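Local coordinates for protein endoglucanase A (Clostridium longisporum, PDB 6Q1I) that hydrolyses internal beta-1,4-glucosidic linkages in barley beta-glucan, lichenan and carboxymethylcellulose, and also degrades xylan, preferring the longer cellooligosaccharides, at residues V264-Y269 and T305-R310. Residues are numbered along the deposited sequence; the frame is centred on the assembly and turned at random.
Sequences VELDSY and TAAQKR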
ATOM      1  N   VAL A 264      15.526  15.343  -1.141  1.00 11.46           N
ATOM      2  CA  VAL A 264      15.829  15.304   0.292  1.00 12.08           C
ATOM      3  C   VAL A 264      14.849  14.397   1.027  1.00 11.01           C
ATOM      4  O   VAL A 264      15.228  13.657   1.945  1.00 10.84           O
ATOM      5  CB  VAL A 264      15.853  16.734   0.865  1.00 15.24           C
ATOM      6  CG1 VAL A 264      15.891  16.710   2.385  1.00 18.79           C
ATOM      7  CG2 VAL A 264      17.057  17.496   0.310  1.00 17.77           C
ATOM      8  N   GLU A 265      13.574  14.445   0.642  1.00 10.23           N
ATOM      9  CA  GLU A 265      12.573  13.578   1.260  1.00  9.24           C
ATOM     10  C   GLU A 265      12.902  12.105   1.020  1.00  9.25           C
ATOM     11  O   GLU A 265      12.891  11.289   1.955  1.00  9.60           O
ATOM     12  CB  GLU A 265      11.194  13.937   0.702  1.00 10.55           C
ATOM     13  CG  GLU A 265      10.070  13.041   1.185  1.00 10.50           C
ATOM     14  CD  GLU A 265       8.710  13.430   0.620  1.00 11.80           C
ATOM     15  OE1 GLU A 265       8.591  14.521   0.019  1.00 14.40           O
ATOM     16  OE2 GLU A 265       7.766  12.624   0.749  1.00 13.70           O
ATOM     17  N   LEU A 266      13.206  11.742  -0.227  1.00  9.75           N
ATOM     18  CA  LEU A 266      13.511  10.347  -0.531  1.00 10.30           C
ATOM     19  C   LEU A 266      14.802   9.899   0.146  1.00  9.16           C
ATOM     20  O   LEU A 266      14.898   8.753   0.602  1.00  9.97           O
ATOM     21  CB  LEU A 266      13.565  10.142  -2.045  1.00 10.47           C
ATOM     22  CG  LEU A 266      12.228  10.337  -2.766  1.00 10.96           C
ATOM     23  CD1 LEU A 266      12.434  10.371  -4.279  1.00 12.05           C
ATOM     24  CD2 LEU A 266      11.232   9.236  -2.369  1.00 12.47           C
ATOM     25  N   ASP A 267      15.801  10.788   0.221  1.00  9.40           N
ATOM     26  CA  ASP A 267      17.004  10.488   0.995  1.00 10.64           C
ATOM     27  C   ASP A 267      16.650  10.156   2.445  1.00  9.71           C
ATOM     28  O   ASP A 267      17.218   9.232   3.039  1.00 11.33           O
ATOM     29  CB  ASP A 267      17.969  11.683   0.991  1.00 11.90           C
ATOM     30  CG  ASP A 267      18.752  11.840  -0.305  1.00 15.42           C
ATOM     31  OD1 ASP A 267      18.752  10.928  -1.155  1.00 17.13           O
ATOM     32  OD2 ASP A 267      19.390  12.906  -0.443  1.00 18.04           O
ATOM     33  N   SER A 268      15.730  10.920   3.041  1.00  9.47           N
ATOM     34  CA  SER A 268      15.369  10.670   4.435  1.00 10.22           C
ATOM     35  C   SER A 268      14.746   9.288   4.611  1.00  9.60           C
ATOM     36  O   SER A 268      15.012   8.607   5.609  1.00 10.08           O
ATOM     37  CB  SER A 268      14.457  11.775   4.980  1.00 11.08           C
ATOM     38  OG  SER A 268      13.097  11.587   4.606  1.00 11.48           O
ATOM     39  N   TYR A 269      13.950   8.834   3.640  1.00  8.95           N
ATOM     40  CA  TYR A 269      13.385   7.491   3.727  1.00  9.41           C
ATOM     41  C   TYR A 269      14.481   6.438   3.603  1.00 10.36           C
ATOM     42  O   TYR A 269      14.589   5.534   4.440  1.00 10.61           O
ATOM     43  CB  TYR A 269      12.332   7.279   2.638  1.00  9.57           C
ATOM     44  CG  TYR A 269      11.161   8.248   2.650  1.00  9.80           C
ATOM     45  CD1 TYR A 269      10.809   8.958   3.798  1.00 10.15           C
ATOM     46  CD2 TYR A 269      10.419   8.466   1.502  1.00 10.79           C
ATOM     47  CE1 TYR A 269       9.743   9.842   3.798  1.00 10.50           C
ATOM     48  CE2 TYR A 269       9.342   9.338   1.495  1.00 10.55           C
ATOM     49  CZ  TYR A 269       9.014  10.029   2.641  1.00 10.20           C
ATOM     50  OH  TYR A 269       7.951  10.907   2.640  1.00 12.05           O
ATOM     51  N   THR A 305      12.176   7.948 -10.988  1.00  9.54           N
ATOM     52  CA  THR A 305      13.620   7.922 -11.216  1.00 10.21           C
ATOM     53  C   THR A 305      14.377   8.105  -9.907  1.00  9.52           C
ATOM     54  O   THR A 305      15.300   7.348  -9.596  1.00 10.32           O
ATOM     55  CB  THR A 305      14.036   9.016 -12.207  1.00 11.67           C
ATOM     56  OG1 THR A 305      13.368   8.840 -13.461  1.00 13.74           O
ATOM     57  CG2 THR A 305      15.538   8.968 -12.461  1.00 12.28           C
ATOM     58  N   ALA A 306      13.976   9.095  -9.113  1.00  9.50           N
ATOM     59  CA  ALA A 306      14.676   9.392  -7.870  1.00 10.47           C
ATOM     60  C   ALA A 306      14.536   8.251  -6.871  1.00  9.77           C
ATOM     61  O   ALA A 306      15.496   7.891  -6.178  1.00 10.69           O
ATOM     62  CB  ALA A 306      14.127  10.685  -7.270  1.00 10.41           C
ATOM     63  N   ALA A 307      13.351   7.660  -6.786  1.00  9.63           N
ATOM     64  CA  ALA A 307      13.160   6.548  -5.868  1.00  9.21           C
ATOM     65  C   ALA A 307      13.945   5.327  -6.322  1.00  9.10           C
ATOM     66  O   ALA A 307      14.620   4.674  -5.517  1.00  9.19           O
ATOM     67  CB  ALA A 307      11.680   6.226  -5.773  1.00 10.00           C
ATOM     68  N   GLN A 308      13.871   4.998  -7.612  1.00  9.31           N
ATOM     69  CA  GLN A 308      14.558   3.810  -8.106  1.00  9.51           C
ATOM     70  C   GLN A 308      16.077   3.954  -8.044  1.00  9.87           C
ATOM     71  O   GLN A 308      16.775   2.965  -7.784  1.00 10.47           O
ATOM     72  CB  GLN A 308      14.045   3.473  -9.502  1.00 10.63           C
ATOM     73  CG  GLN A 308      12.661   2.834  -9.469  1.00 10.66           C
ATOM     74  CD  GLN A 308      12.733   1.437  -8.910  1.00 10.13           C
ATOM     75  OE1 GLN A 308      13.121   0.506  -9.610  1.00 10.88           O
ATOM     76  NE2 GLN A 308      12.416   1.288  -7.627  1.00 11.87           N
ATOM     77  N   LYS A 309      16.618   5.157  -8.265  1.00 10.84           N
ATOM     78  CA  LYS A 309      18.052   5.385  -8.085  0.74 12.01           C
ATOM     79  C   LYS A 309      18.495   5.066  -6.666  1.00 11.21           C
ATOM     80  O   LYS A 309      19.661   4.732  -6.436  1.00 13.46           O
ATOM     81  CB  LYS A 309      18.397   6.846  -8.387  0.74 13.94           C
ATOM     82  CG  LYS A 309      18.514   7.181  -9.863  0.74 15.54           C
ATOM     83  CD  LYS A 309      18.887   8.649 -10.081  0.74 18.58           C
ATOM     84  CE  LYS A 309      19.129   8.963 -11.552  0.74 22.16           C
ATOM     85  NZ  LYS A 309      19.267  10.425 -11.807  0.74 24.19           N
ATOM     86  N   ARG A 310      17.583   5.195  -5.707  1.00 10.23           N
ATOM     87  CA  ARG A 310      17.836   4.922  -4.302  1.00 10.22           C
ATOM     88  C   ARG A 310      17.427   3.514  -3.887  1.00 11.02           C
ATOM     89  O   ARG A 310      17.541   3.175  -2.704  1.00 12.43           O
ATOM     90  CB  ARG A 310      17.095   5.958  -3.446  1.00 11.02           C
ATOM     91  CG  ARG A 310      17.677   7.361  -3.572  1.00 11.32           C
ATOM     92  CD  ARG A 310      16.705   8.439  -3.098  1.00 12.32           C
ATOM     93  NE  ARG A 310      17.337   9.750  -3.067  1.00 13.14           N
ATOM     94  CZ  ARG A 310      17.525  10.530  -4.130  1.00 13.24           C
ATOM     95  NH1 ARG A 310      17.118  10.152  -5.337  1.00 14.27           N
ATOM     96  NH2 ARG A 310      18.134  11.698  -3.983  1.00 15.92           N
TER
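R310 reaches across to D267 and L266, joining two neighbouring outer helices of the (beta/alpha)8 TIM barrel of this family 5 glycoside hydrolase catalytic domain. Helix 256-275 leads into barrel strand 280-285, and helix 293-309 follows that strand. From CB, the R310 side chain sets out toward the opposite helix and runs extended from CG to NE. Its CD lies against L266 CB at 3.7 Å, so the aliphatic part of the arginine rests on the root of the leucine. R310 NE then gives its hydrogen to D267 OD1 at 2.7 Å. R310 NH2 bonds to the same D267 OD1 at 3.0 Å, and at 133° this bond is more bent than that of NE. The salt bridge is therefore side-on but forked onto a single oxygen. OD1 lies close to the guanidinium plane, whereas both nitrogens approach it from one face of the carboxylate, whose plane is turned 35° from that of the guanidinium. D263, one turn earlier on helix 256-275, adds a long, weak ion pair to NH2. Deeper in, L266, whose CB points toward the other segment, sets CD1 on A306 CB at 3.5 Å, tight for two methyl groups. The same L266 CD1 comes within 3.8 Å of A307 N. The leucine also touches I282, so it meets both the neighbouring helix and the strand between the two helices. The last arm of the arginine turns back to its own segment, helping to fix the rotation of the guanidinium: R310 NH1 donates to A306 O at 2.9 Å and 160°.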